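Local coordinates for protein aspartate semialdehyde dehydrogenase (Francisella tularensis subsp. tularensis, PDB 4WOJ) that probably catalyses the NADPH-dependent reductive dephosphorylation of L-aspartyl-4-phosphate to L-aspartate semialdehyde, on the biosynthetic route to lysine, methionine and threonine, at residues B[117-122]-B[353-358]; B[143-148]-B[274-279]; B[249-254]-B[261-266]; B[305-310]-B[316-321]. All coordinates share one frame; numbering follows the deposited sequence.

How the contacts relate
Contacts 1, 2 and 3 are buried, while contact 4 is only partly so and its tyrosine is exposed. Contacts 2, 3 and 4 all reach the mixed sheet of the dimerisation domain: contact 2 at strand 275-284, and contacts 3 and 4 at 263-266 and 304-307, its outermost strands within this chain. Contact 1 instead joins a helix of the nucleotide-binding domain to the C-terminal helix. Helix 141-149, the helical half of contact 2, touches contacts 1 and 3. Chemistry follows place: contact 1 is apolar and contact 4 mainly so, with a lysine amine beside its tyrosine, contact 2 sets a leucine and a methionine beside a putative catalytic histidine and a glutamine, and contact 3 adds a two-bond amide clasp.

Contact 1: residues B[117-122]-B[353-358]; sequences LDPLNH and LLWGAA
A chi1 of -174°, placing Leu117 CG opposite its backbone N, and a chi1 of -91° at Trp355, well off the usual staggered value, carry the ends of these two side chains toward each other from backbones whose nearest CA atoms, in Leu117 and Trp355, are still 9.0 Å apart. The contact joins the N-cap and first turn of helix 118-130, which follows a strand of the Rossmann-type parallel sheet that is outermost within this chain, to the start of the C-terminal helix 354-369. Only the six-membered part of the indole meets the other segment. Pro119 CG lies 4.1 Å from Trp355 CH2, the two side chains arriving from opposite directions, and Leu117 CD1 is more loosely placed, 4.5 Å from Trp355 CZ3. Both partners approach the ring obliquely, and the evidence is for van der Waals contact alone. The indole is further enclosed by Leu145 and Leu148 of helix 141-149 and makes an edge-to-face pair with Trp303. A salt bridge from Asp118 to Arg363 ties the same two helices together. Leu117 occupies the N-cap position, and its carbonyl O accepts Leu120 N at 2.8 Å and Asn121 N at 3.1 Å, opening the first turn.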
loop_
_atom_site.group_PDB
_atom_site.type_symbol
_atom_site.label_atom_id
_atom_site.label_comp_id
_atom_site.label_asym_id
_atom_site.label_seq_id
_atom_site.Cartn_x
_atom_site.Cartn_y
_atom_site.Cartn_z
ATOM N N LEU B 117 26.023 -2.069 2.546
ATOM C CA LEU B 117 25.046 -2.188 3.615
ATOM C C LEU B 117 25.718 -3.016 4.715
ATOM O O LEU B 117 25.541 -4.243 4.828
ATOM C CB LEU B 117 23.763 -2.824 3.110
ATOM C CG LEU B 117 22.576 -2.884 4.082
ATOM C CD1 LEU B 117 22.095 -1.513 4.443
ATOM C CD2 LEU B 117 21.445 -3.674 3.444
ATOM N N ASP B 118 26.498 -2.323 5.526
ATOM C CA ASP B 118 27.532 -2.970 6.326
ATOM C C ASP B 118 27.013 -3.883 7.449
ATOM O O ASP B 118 27.724 -4.780 7.851
ATOM C CB ASP B 118 28.491 -1.941 6.913
ATOM C CG ASP B 118 27.835 -1.107 7.998
ATOM O OD1 ASP B 118 27.171 -0.106 7.645
ATOM O OD2 ASP B 118 27.945 -1.473 9.181
ATOM N N PRO B 119 25.782 -3.676 7.946
ATOM C CA PRO B 119 25.296 -4.717 8.863
ATOM C C PRO B 119 25.107 -6.077 8.176
ATOM O O PRO B 119 24.823 -7.071 8.838
ATOM C CB PRO B 119 23.948 -4.161 9.331
ATOM C CG PRO B 119 24.087 -2.704 9.161
ATOM C CD PRO B 119 24.828 -2.566 7.867
ATOM N N LEU B 120 25.223 -6.113 6.852
ATOM C CA LEU B 120 25.123 -7.395 6.109
ATOM C C LEU B 120 26.386 -7.797 5.349
ATOM O O LEU B 120 26.649 -8.973 5.179
ATOM C CB LEU B 120 23.907 -7.359 5.166
ATOM C CG LEU B 120 22.577 -7.763 5.822
ATOM C CD1 LEU B 120 21.431 -7.523 4.872
ATOM C CD2 LEU B 120 22.609 -9.232 6.221
ATOM N N ASN B 121 27.166 -6.831 4.882
ATOM C CA ASN B 121 28.311 -7.148 4.042
ATOM C C ASN B 121 29.506 -6.331 4.423
ATOM O O ASN B 121 30.305 -5.951 3.573
ATOM C CB ASN B 121 28.006 -6.886 2.575
ATOM C CG ASN B 121 27.797 -5.413 2.279
ATOM O OD1 ASN B 121 27.575 -4.613 3.178
ATOM N ND2 ASN B 121 27.865 -5.053 1.016
ATOM N N HIS B 122 29.651 -6.047 5.701
ATOM C CA HIS B 122 30.836 -5.361 6.148
ATOM C C HIS B 122 32.139 -6.090 5.724
ATOM O O HIS B 122 33.077 -5.461 5.184
ATOM C CB HIS B 122 30.808 -5.269 7.645
ATOM C CG HIS B 122 31.733 -4.243 8.195
ATOM N ND1 HIS B 122 31.427 -3.506 9.317
ATOM C CD2 HIS B 122 32.957 -3.831 7.794
ATOM C CE1 HIS B 122 32.433 -2.696 9.595
ATOM N NE2 HIS B 122 33.379 -2.882 8.694
ATOM N N LEU B 353 15.059 8.143 3.960
ATOM C CA LEU B 353 16.189 9.062 3.939
ATOM C C LEU B 353 17.390 8.596 4.722
ATOM O O LEU B 353 18.511 8.902 4.379
ATOM C CB LEU B 353 15.725 10.419 4.430
ATOM C CG LEU B 353 14.750 11.069 3.438
ATOM C CD1 LEU B 353 14.129 12.330 3.975
ATOM C CD2 LEU B 353 15.436 11.405 2.125
ATOM N N LEU B 354 17.171 7.830 5.771
ATOM C CA LEU B 354 18.246 7.403 6.648
ATOM C C LEU B 354 18.767 6.012 6.221
ATOM O O LEU B 354 19.679 5.879 5.424
ATOM C CB LEU B 354 17.724 7.335 8.081
ATOM C CG LEU B 354 17.370 8.628 8.771
ATOM C CD1 LEU B 354 16.555 8.424 10.027
ATOM C CD2 LEU B 354 18.619 9.417 9.122
ATOM N N TRP B 355 18.184 4.967 6.737
ATOM C CA TRP B 355 18.672 3.619 6.336
ATOM C C TRP B 355 18.490 3.385 4.833
ATOM O O TRP B 355 19.318 2.747 4.166
ATOM C CB TRP B 355 18.027 2.524 7.176
ATOM C CG TRP B 355 18.823 2.198 8.400
ATOM C CD1 TRP B 355 18.383 2.190 9.692
ATOM C CD2 TRP B 355 20.198 1.857 8.445
ATOM N NE1 TRP B 355 19.405 1.857 10.534
ATOM C CE2 TRP B 355 20.531 1.636 9.790
ATOM C CE3 TRP B 355 21.179 1.702 7.479
ATOM C CZ2 TRP B 355 21.797 1.272 10.190
ATOM C CZ3 TRP B 355 22.429 1.342 7.874
ATOM C CH2 TRP B 355 22.739 1.131 9.218
ATOM N N GLY B 356 17.417 3.940 4.302
ATOM C CA GLY B 356 17.185 3.931 2.870
ATOM C C GLY B 356 18.178 4.687 2.021
ATOM O O GLY B 356 18.346 4.359 0.852
ATOM N N ALA B 357 18.776 5.768 2.538
ATOM C CA ALA B 357 19.670 6.544 1.674
ATOM C C ALA B 357 20.961 6.974 2.346
ATOM O O ALA B 357 22.028 6.528 1.968
ATOM C CB ALA B 357 18.925 7.731 1.095
ATOM N N ALA B 358 20.848 7.840 3.347
ATOM C CA ALA B 358 21.996 8.473 4.000
ATOM C C ALA B 358 22.859 7.584 4.847
ATOM O O ALA B 358 24.091 7.693 4.796
ATOM C CB ALA B 358 21.493 9.637 4.850
#

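Contact 2: residues B[143-148]-B[274-279]; sequences VSLMSL and RSHSQA
This contact lies at the predicted active site of the aspartate-semialdehyde dehydrogenase fold: Leu145, in the helix that begins at Cys141, packs against His276 on strand 275-284. Cys141 is the predicted acyl-thioester residue and His276 the predicted proton acceptor, and their side chains come within about 4 Å. The short axes of helix 143-148 and strand 275-279 pass 9.5 Å apart at 55°, a separation bridged by side chains. Leu145 CD1 reaches His276 CB at 4.0 Å, the two side chains crossing at about a right angle. CB is the nearest atom of the histidine, and the imidazole is met only obliquely by this methyl. The first torsion of His276 (chi1 -70°) sets CG beside the backbone N, leaving CB as the atom closest to Leu145 CD1.

Two residues along the strand, Gln278 also points toward the helix, its chain extended beyond CG. Its amide lies against the next helical residue: Gln278 OE1 is 3.9 Å from Met146 CB and NE2 of the same amide is 4.0 Å from that carbon. Met146 N stands 3.8 Å from Gln278 OE1, too far for a hydrogen bond, so the amide packs here by van der Waals contact while its NE2 bonds to Ser164 OG on the neighbouring strand. On the helix, Ser147 OG donates to Val143 O at 2.6 Å, and Ser147 N reaches that same oxygen at 3.0 Å from the opposite face of the carbonyl plane.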
loop_
_atom_site.group_PDB
_atom_site.type_symbol
_atom_site.label_atom_id
_atom_site.label_comp_id
_atom_site.label_asym_id
_atom_site.label_seq_id
_atom_site.Cartn_x
_atom_site.Cartn_y
_atom_site.Cartn_z
ATOM N N VAL B 143 15.625 -2.315 -1.122
ATOM C CA VAL B 143 16.528 -3.418 -0.812
ATOM C C VAL B 143 17.168 -3.212 0.573
ATOM O O VAL B 143 17.343 -4.139 1.353
ATOM C CB VAL B 143 17.636 -3.519 -1.865
ATOM C CG1 VAL B 143 18.215 -4.920 -1.865
ATOM C CG2 VAL B 143 17.083 -3.220 -3.237
ATOM N N SER B 144 17.539 -1.972 0.863
ATOM C CA SER B 144 18.223 -1.697 2.097
ATOM C C SER B 144 17.309 -1.957 3.244
ATOM O O SER B 144 17.703 -2.506 4.238
ATOM C CB SER B 144 18.669 -0.271 2.118
ATOM O OG SER B 144 19.804 -0.212 1.299
ATOM N N LEU B 145 16.066 -1.566 3.084
ATOM C CA LEU B 145 15.132 -1.613 4.179
ATOM C C LEU B 145 14.615 -3.002 4.420
ATOM O O LEU B 145 14.276 -3.349 5.517
ATOM C CB LEU B 145 13.977 -0.643 3.897
ATOM C CG LEU B 145 14.470 0.803 4.034
ATOM C CD1 LEU B 145 13.426 1.818 3.635
ATOM C CD2 LEU B 145 14.920 1.035 5.455
ATOM N N MET B 146 14.510 -3.785 3.359
ATOM C CA MET B 146 14.018 -5.140 3.465
ATOM C C MET B 146 15.071 -6.030 4.083
ATOM O O MET B 146 14.816 -6.788 5.020
ATOM C CB MET B 146 13.724 -5.646 2.078
ATOM C CG MET B 146 13.242 -7.056 2.074
ATOM S SD MET B 146 13.411 -7.652 0.397
ATOM C CE MET B 146 14.811 -8.707 0.694
ATOM N N SER B 147 16.273 -5.911 3.549
ATOM C CA SER B 147 17.355 -6.779 3.926
ATOM C C SER B 147 17.654 -6.625 5.389
ATOM O O SER B 147 17.880 -7.616 6.083
ATOM C CB SER B 147 18.614 -6.431 3.120
ATOM O OG SER B 147 18.348 -6.539 1.730
ATOM N N LEU B 148 17.663 -5.377 5.867
ATOM C CA LEU B 148 17.823 -5.097 7.301
ATOM C C LEU B 148 16.708 -5.700 8.162
ATOM O O LEU B 148 16.959 -6.164 9.264
ATOM C CB LEU B 148 17.913 -3.565 7.582
ATOM C CG LEU B 148 19.173 -2.853 7.089
ATOM C CD1 LEU B 148 18.964 -1.338 7.009
ATOM C CD2 LEU B 148 20.349 -3.165 7.992
ATOM N N ARG B 274 8.153 10.079 4.252
ATOM C CA ARG B 274 9.552 9.610 4.265
ATOM C C ARG B 274 9.818 8.184 4.704
ATOM O O ARG B 274 10.959 7.747 4.676
ATOM C CB ARG B 274 10.477 10.545 5.046
ATOM C CG ARG B 274 9.905 11.144 6.312
ATOM C CD ARG B 274 10.958 11.930 7.064
ATOM N NE ARG B 274 12.217 11.238 7.270
ATOM C CZ ARG B 274 13.333 11.823 7.716
ATOM N NH1 ARG B 274 13.344 13.140 7.998
ATOM N NH2 ARG B 274 14.453 11.101 7.889
ATOM N N SER B 275 8.779 7.433 5.019
ATOM C CA SER B 275 8.959 6.074 5.398
ATOM C C SER B 275 8.400 5.072 4.373
ATOM O O SER B 275 7.266 5.224 3.928
ATOM C CB SER B 275 8.336 5.854 6.750
ATOM O OG SER B 275 9.263 6.224 7.739
ATOM N N HIS B 276 9.231 4.102 3.957
ATOM C CA HIS B 276 8.765 3.046 3.048
ATOM C C HIS B 276 8.239 1.918 3.852
ATOM O O HIS B 276 8.878 1.523 4.812
ATOM C CB HIS B 276 9.846 2.535 2.125
ATOM C CG HIS B 276 10.248 3.527 1.075
ATOM N ND1 HIS B 276 9.565 4.700 0.862
ATOM C CD2 HIS B 276 11.259 3.518 0.179
ATOM C CE1 HIS B 276 10.138 5.373 -0.116
ATOM N NE2 HIS B 276 11.172 4.680 -0.544
ATOM N N SER B 277 7.050 1.456 3.491
ATOM C CA SER B 277 6.493 0.300 4.100
ATOM C C SER B 277 6.470 -0.857 3.088
ATOM O O SER B 277 6.505 -0.659 1.878
ATOM C CB SER B 277 5.107 0.555 4.654
ATOM O OG SER B 277 5.060 1.744 5.393
ATOM N N GLN B 278 6.426 -2.061 3.614
ATOM C CA GLN B 278 6.551 -3.273 2.806
ATOM C C GLN B 278 5.861 -4.419 3.493
ATOM O O GLN B 278 6.213 -4.754 4.609
ATOM C CB GLN B 278 8.035 -3.664 2.643
ATOM C CG GLN B 278 8.778 -2.865 1.605
ATOM C CD GLN B 278 10.201 -3.281 1.370
ATOM O OE1 GLN B 278 11.112 -2.780 1.986
ATOM N NE2 GLN B 278 10.403 -4.148 0.391
ATOM N N ALA B 279 4.929 -5.038 2.779
ATOM C CA ALA B 279 4.393 -6.341 3.094
ATOM C C ALA B 279 5.224 -7.462 2.433
ATOM O O ALA B 279 5.345 -7.552 1.227
ATOM C CB ALA B 279 2.954 -6.425 2.647
#

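Contact 3: residues B[249-254]-B[261-266]; sequences TELNKI and IPVDGI
Ile261 opens the second segment and is held through its backbone by the side chain of Asn252. The asparagine amide uses both ends: Ile261 N donates to Asn252 OD1 at 2.9 Å in an almost straight bond (177°), and Asn252 ND2 returns a bond to Ile261 O, also 2.9 Å. The second acceptor lies nearly in the amide plane of Asn252, although ND2 itself sits 36° above the carbonyl plane of Ile261. Two bonds to one residue should restrict rotation of the amide, which is further tied by Thr257 OG1 to OD1 and by Ala248 O to ND2. The side chain of Ile261 joins the apolar part of the contact through CG2, 4.1 Å from Leu251 CD2. Pro262 turns the other way and packs on Leu339 of the second subunit. At Val263, where the strand begins, the side chain again faces the helix: Val263 CG2 meets Leu251 CD2 at 3.4 Å, a tight approach between side chains that cross at about a right angle. Leu251 CG is anti to the backbone N (chi1 176°), which lets one methyl serve both partners. The arrangement closes a long beta-alpha-beta crossover, whose last helix is 242-255, from strand 159-167 to its parallel neighbour 263-266, the end strand of the sheet within the subunit.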
loop_
_atom_site.group_PDB
_atom_site.type_symbol
_atom_site.label_atom_id
_atom_site.label_comp_id
_atom_site.label_asym_id
_atom_site.label_seq_id
_atom_site.Cartn_x
_atom_site.Cartn_y
_atom_site.Cartn_z
ATOM N N THR B 249 18.640 -8.277 -7.929
ATOM C CA THR B 249 20.045 -8.236 -8.337
ATOM C C THR B 249 20.937 -7.572 -7.307
ATOM O O THR B 249 22.048 -8.034 -7.045
ATOM C CB THR B 249 20.182 -7.503 -9.687
ATOM O OG1 THR B 249 19.261 -6.394 -9.727
ATOM C CG2 THR B 249 19.856 -8.490 -10.831
ATOM N N GLU B 250 20.427 -6.508 -6.712
ATOM C CA GLU B 250 21.121 -5.788 -5.621
ATOM C C GLU B 250 21.218 -6.624 -4.333
ATOM O O GLU B 250 22.289 -6.728 -3.733
ATOM C CB GLU B 250 20.442 -4.437 -5.336
ATOM C CG GLU B 250 20.541 -3.480 -6.521
ATOM C CD GLU B 250 19.960 -2.089 -6.269
ATOM O OE1 GLU B 250 19.683 -1.736 -5.099
ATOM O OE2 GLU B 250 19.743 -1.361 -7.267
ATOM N N LEU B 251 20.107 -7.239 -3.936
ATOM C CA LEU B 251 20.115 -8.147 -2.783
ATOM C C LEU B 251 21.159 -9.245 -2.969
ATOM O O LEU B 251 21.946 -9.531 -2.071
ATOM C CB LEU B 251 18.738 -8.797 -2.548
ATOM C CG LEU B 251 18.702 -9.839 -1.411
ATOM C CD1 LEU B 251 18.883 -9.141 -0.074
ATOM C CD2 LEU B 251 17.443 -10.667 -1.406
ATOM N N ASN B 252 21.174 -9.857 -4.140
ATOM C CA ASN B 252 22.169 -10.921 -4.416
ATOM C C ASN B 252 23.600 -10.383 -4.516
ATOM O O ASN B 252 24.543 -11.013 -4.054
ATOM C CB ASN B 252 21.723 -11.767 -5.600
ATOM C CG ASN B 252 20.528 -12.638 -5.226
ATOM O OD1 ASN B 252 20.686 -13.637 -4.521
ATOM N ND2 ASN B 252 19.324 -12.217 -5.602
ATOM N N LYS B 253 23.752 -9.173 -5.029
ATOM C CA LYS B 253 25.078 -8.545 -5.010
ATOM C C LYS B 253 25.517 -8.261 -3.561
ATOM O O LYS B 253 26.658 -8.487 -3.212
ATOM C CB LYS B 253 25.131 -7.293 -5.875
ATOM C CG LYS B 253 26.496 -6.635 -5.840
ATOM C CD LYS B 253 26.787 -5.752 -7.051
ATOM C CE LYS B 253 28.286 -5.474 -7.121
ATOM N NZ LYS B 253 28.639 -4.518 -8.211
ATOM N N ILE B 254 24.611 -7.775 -2.721
ATOM C CA ILE B 254 24.972 -7.430 -1.345
ATOM C C ILE B 254 25.358 -8.666 -0.573
ATOM O O ILE B 254 26.304 -8.657 0.206
ATOM C CB ILE B 254 23.826 -6.732 -0.593
ATOM C CG1 ILE B 254 23.574 -5.340 -1.165
ATOM C CG2 ILE B 254 24.163 -6.595 0.889
ATOM C CD1 ILE B 254 22.356 -4.650 -0.593
ATOM N N ILE B 261 18.660 -15.743 -4.733
ATOM C CA ILE B 261 17.410 -15.627 -4.018
ATOM C C ILE B 261 16.544 -14.692 -4.855
ATOM O O ILE B 261 16.830 -13.477 -4.953
ATOM C CB ILE B 261 17.654 -15.022 -2.631
ATOM C CG1 ILE B 261 18.461 -15.991 -1.786
ATOM C CG2 ILE B 261 16.349 -14.611 -1.924
ATOM C CD1 ILE B 261 19.191 -15.253 -0.678
ATOM N N PRO B 262 15.488 -15.233 -5.471
ATOM C CA PRO B 262 14.612 -14.351 -6.204
ATOM C C PRO B 262 13.918 -13.334 -5.275
ATOM O O PRO B 262 13.547 -13.660 -4.150
ATOM C CB PRO B 262 13.598 -15.306 -6.831
ATOM C CG PRO B 262 14.201 -16.659 -6.774
ATOM C CD PRO B 262 15.086 -16.639 -5.588
ATOM N N VAL B 263 13.768 -12.107 -5.761
ATOM C CA VAL B 263 12.952 -11.054 -5.094
ATOM C C VAL B 263 12.031 -10.508 -6.159
ATOM O O VAL B 263 12.433 -10.202 -7.265
ATOM C CB VAL B 263 13.785 -9.939 -4.430
ATOM C CG1 VAL B 263 12.896 -8.875 -3.757
ATOM C CG2 VAL B 263 14.717 -10.521 -3.374
ATOM N N ASP B 264 10.755 -10.459 -5.865
ATOM C CA ASP B 264 9.818 -9.947 -6.844
ATOM C C ASP B 264 8.630 -9.372 -6.095
ATOM O O ASP B 264 8.511 -9.529 -4.898
ATOM C CB ASP B 264 9.388 -11.051 -7.827
ATOM C CG ASP B 264 9.148 -10.516 -9.269
ATOM O OD1 ASP B 264 8.837 -9.292 -9.415
ATOM O OD2 ASP B 264 9.307 -11.327 -10.254
ATOM N N GLY B 265 7.780 -8.703 -6.848
ATOM C CA GLY B 265 6.546 -8.164 -6.373
ATOM C C GLY B 265 6.283 -6.861 -7.116
ATOM O O GLY B 265 6.746 -6.673 -8.252
ATOM N N ILE B 266 5.536 -5.968 -6.472
ATOM C CA ILE B 266 5.237 -4.710 -7.062
ATOM C C ILE B 266 5.615 -3.525 -6.172
ATOM O O ILE B 266 5.407 -3.548 -4.952
ATOM C CB ILE B 266 3.763 -4.633 -7.368
ATOM C CG1 ILE B 266 3.509 -3.496 -8.376
ATOM C CG2 ILE B 266 2.981 -4.446 -6.058
ATOM C CD1 ILE B 266 2.058 -3.141 -8.547
#

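Contact 4: residues B[305-310]-B[316-321]; sequences KVIDNN and KYLTPQ. With NA (sodium ion), chain F.
The ring of Tyr317 has Lys316 CG over the centre of one face, 3.9 Å above its plane, while the amine of Lys305 approaches obliquely, with NZ 4.3 Å from Tyr317 CD1. That distance and approach show proximity of the lysine to the ring and no more. Firmer packing comes from Ile307, the centre of the contact. Its CD1 lies 3.8 Å from Tyr317 CB, so it meets the stem of the tyrosine, the two side chains crossing at about a right angle. Ile307 CG1 is 4.0 Å from Leu318 CD1. The leucine side chain also packs on Ala330 and Arg333 of the adjoining strand 329-336. Contact 4 thus folds helix 311-317, with the inverse gamma turn centred on Leu318 that follows it, back over strand 304-307, outermost in the mixed sheet within this chain. Thr319 then N-caps the next helix, its OG1 accepting from Ala322 N. Val306, whose side chain points away from this packing, binds a sodium ion through its carbonyl O at 2.0 Å, short for sodium and therefore to be read with caution; a water is 2.2 Å from the ion. Across the segments the measured contacts involve mainly hydrocarbon, consistent with apolar packing around the buried Ile307 as the main side-chain contribution, while Asn310 and Thr319 cap helices and Asn309 reaches Arg333 and Gly239 of the second subunit.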
loop_
_atom_site.group_PDB
_atom_site.type_symbol
_atom_site.label_atom_id
_atom_site.label_comp_id
_atom_site.label_asym_id
_atom_site.label_seq_id
_atom_site.Cartn_x
_atom_site.Cartn_y
_atom_site.Cartn_z
ATOM N N LYS B 305 13.340 -3.792 14.962
ATOM C CA LYS B 305 12.459 -3.548 16.092
ATOM C C LYS B 305 11.193 -4.325 15.887
ATOM O O LYS B 305 10.390 -4.009 15.019
ATOM C CB LYS B 305 12.163 -2.063 16.188
ATOM C CG LYS B 305 11.286 -1.709 17.348
ATOM C CD LYS B 305 11.267 -0.196 17.528
ATOM C CE LYS B 305 10.758 0.194 18.913
ATOM N NZ LYS B 305 9.283 0.314 18.844
ATOM N N VAL B 306 11.020 -5.370 16.673
ATOM C CA VAL B 306 9.857 -6.200 16.482
ATOM C C VAL B 306 8.643 -5.588 17.160
ATOM O O VAL B 306 8.720 -5.082 18.253
ATOM C CB VAL B 306 10.085 -7.599 16.961
ATOM C CG1 VAL B 306 8.802 -8.385 16.885
ATOM C CG2 VAL B 306 11.162 -8.249 16.107
ATOM N N ILE B 307 7.538 -5.621 16.457
ATOM C CA ILE B 307 6.310 -5.047 16.917
ATOM C C ILE B 307 5.343 -6.192 17.063
ATOM O O ILE B 307 5.009 -6.849 16.092
ATOM C CB ILE B 307 5.760 -4.079 15.883
ATOM C CG1 ILE B 307 6.792 -3.023 15.552
ATOM C CG2 ILE B 307 4.522 -3.404 16.396
ATOM C CD1 ILE B 307 7.358 -2.293 16.750
ATOM N N ASP B 308 4.877 -6.387 18.284
ATOM C CA ASP B 308 4.046 -7.507 18.636
ATOM C C ASP B 308 2.740 -7.460 17.874
ATOM O O ASP B 308 2.162 -6.395 17.645
ATOM C CB ASP B 308 3.837 -7.483 20.160
ATOM C CG ASP B 308 2.862 -8.502 20.636
ATOM O OD1 ASP B 308 3.134 -9.709 20.507
ATOM O OD2 ASP B 308 1.794 -8.103 21.152
ATOM N N ASN B 309 2.281 -8.633 17.475
ATOM C CA ASN B 309 1.187 -8.750 16.532
ATOM C C ASN B 309 -0.145 -8.569 17.213
ATOM O O ASN B 309 -0.908 -9.508 17.363
ATOM C CB ASN B 309 1.254 -10.106 15.845
ATOM C CG ASN B 309 0.371 -10.191 14.619
ATOM O OD1 ASN B 309 -0.095 -9.186 14.084
ATOM N ND2 ASN B 309 0.149 -11.386 14.167
ATOM N N ASN B 310 -0.415 -7.333 17.609
ATOM C CA ASN B 310 -1.714 -6.978 18.120
ATOM C C ASN B 310 -2.024 -5.545 17.700
ATOM O O ASN B 310 -1.140 -4.779 17.328
ATOM C CB ASN B 310 -1.755 -7.126 19.626
ATOM C CG ASN B 310 -0.970 -6.049 20.332
ATOM O OD1 ASN B 310 -1.451 -4.937 20.514
ATOM N ND2 ASN B 310 0.241 -6.375 20.742
ATOM N N LYS B 316 0.041 1.755 16.582
ATOM C CA LYS B 316 0.902 2.798 17.141
ATOM C C LYS B 316 2.346 2.801 16.628
ATOM O O LYS B 316 2.920 3.862 16.397
ATOM C CB LYS B 316 0.904 2.771 18.671
ATOM C CG LYS B 316 1.544 4.027 19.229
ATOM C CD LYS B 316 1.403 4.156 20.725
ATOM C CE LYS B 316 1.638 5.603 21.153
ATOM N NZ LYS B 316 1.682 5.713 22.629
ATOM N N TYR B 317 2.940 1.630 16.488
ATOM C CA TYR B 317 4.382 1.553 16.114
ATOM C C TYR B 317 4.723 1.066 14.709
ATOM O O TYR B 317 5.791 1.380 14.239
ATOM C CB TYR B 317 5.165 0.729 17.139
ATOM C CG TYR B 317 4.948 1.229 18.538
ATOM C CD1 TYR B 317 5.531 2.442 18.977
ATOM C CD2 TYR B 317 4.126 0.525 19.424
ATOM C CE1 TYR B 317 5.318 2.922 20.264
ATOM C CE2 TYR B 317 3.907 0.990 20.712
ATOM C CZ TYR B 317 4.496 2.197 21.131
ATOM O OH TYR B 317 4.263 2.645 22.420
ATOM N N LEU B 318 3.861 0.291 14.037
ATOM C CA LEU B 318 4.235 -0.264 12.690
ATOM C C LEU B 318 3.766 0.634 11.549
ATOM O O LEU B 318 3.040 0.194 10.691
ATOM C CB LEU B 318 3.691 -1.669 12.511
ATOM C CG LEU B 318 4.322 -2.530 11.423
ATOM C CD1 LEU B 318 5.813 -2.711 11.644
ATOM C CD2 LEU B 318 3.653 -3.882 11.454
ATOM N N THR B 319 4.119 1.922 11.607
ATOM C CA THR B 319 3.577 2.897 10.713
ATOM C C THR B 319 4.580 3.987 10.396
ATOM O O THR B 319 5.534 4.190 11.143
ATOM C CB THR B 319 2.326 3.586 11.297
ATOM O OG1 THR B 319 2.716 4.577 12.269
ATOM C CG2 THR B 319 1.389 2.580 11.911
ATOM N N PRO B 320 4.381 4.674 9.262
ATOM C CA PRO B 320 5.224 5.763 8.832
ATOM C C PRO B 320 5.262 6.900 9.851
ATOM O O PRO B 320 6.325 7.498 10.097
ATOM C CB PRO B 320 4.528 6.239 7.553
ATOM C CG PRO B 320 3.854 5.044 7.004
ATOM C CD PRO B 320 3.556 4.145 8.153
ATOM N N GLN B 321 4.089 7.196 10.405
ATOM C CA GLN B 321 3.965 8.151 11.468
ATOM C C GLN B 321 4.943 7.808 12.554
ATOM O O GLN B 321 5.697 8.646 13.030
ATOM C CB GLN B 321 2.562 8.104 12.078
ATOM C CG GLN B 321 2.275 9.279 13.012
ATOM C CD GLN B 321 1.083 9.033 13.916
ATOM O OE1 GLN B 321 0.988 7.982 14.579
ATOM N NE2 GLN B 321 0.164 9.994 13.952
HETATM NA NA NA F . 9.161 -5.398 20.140
HETATM O O HOH W 1 8.789 -3.242 20.150
#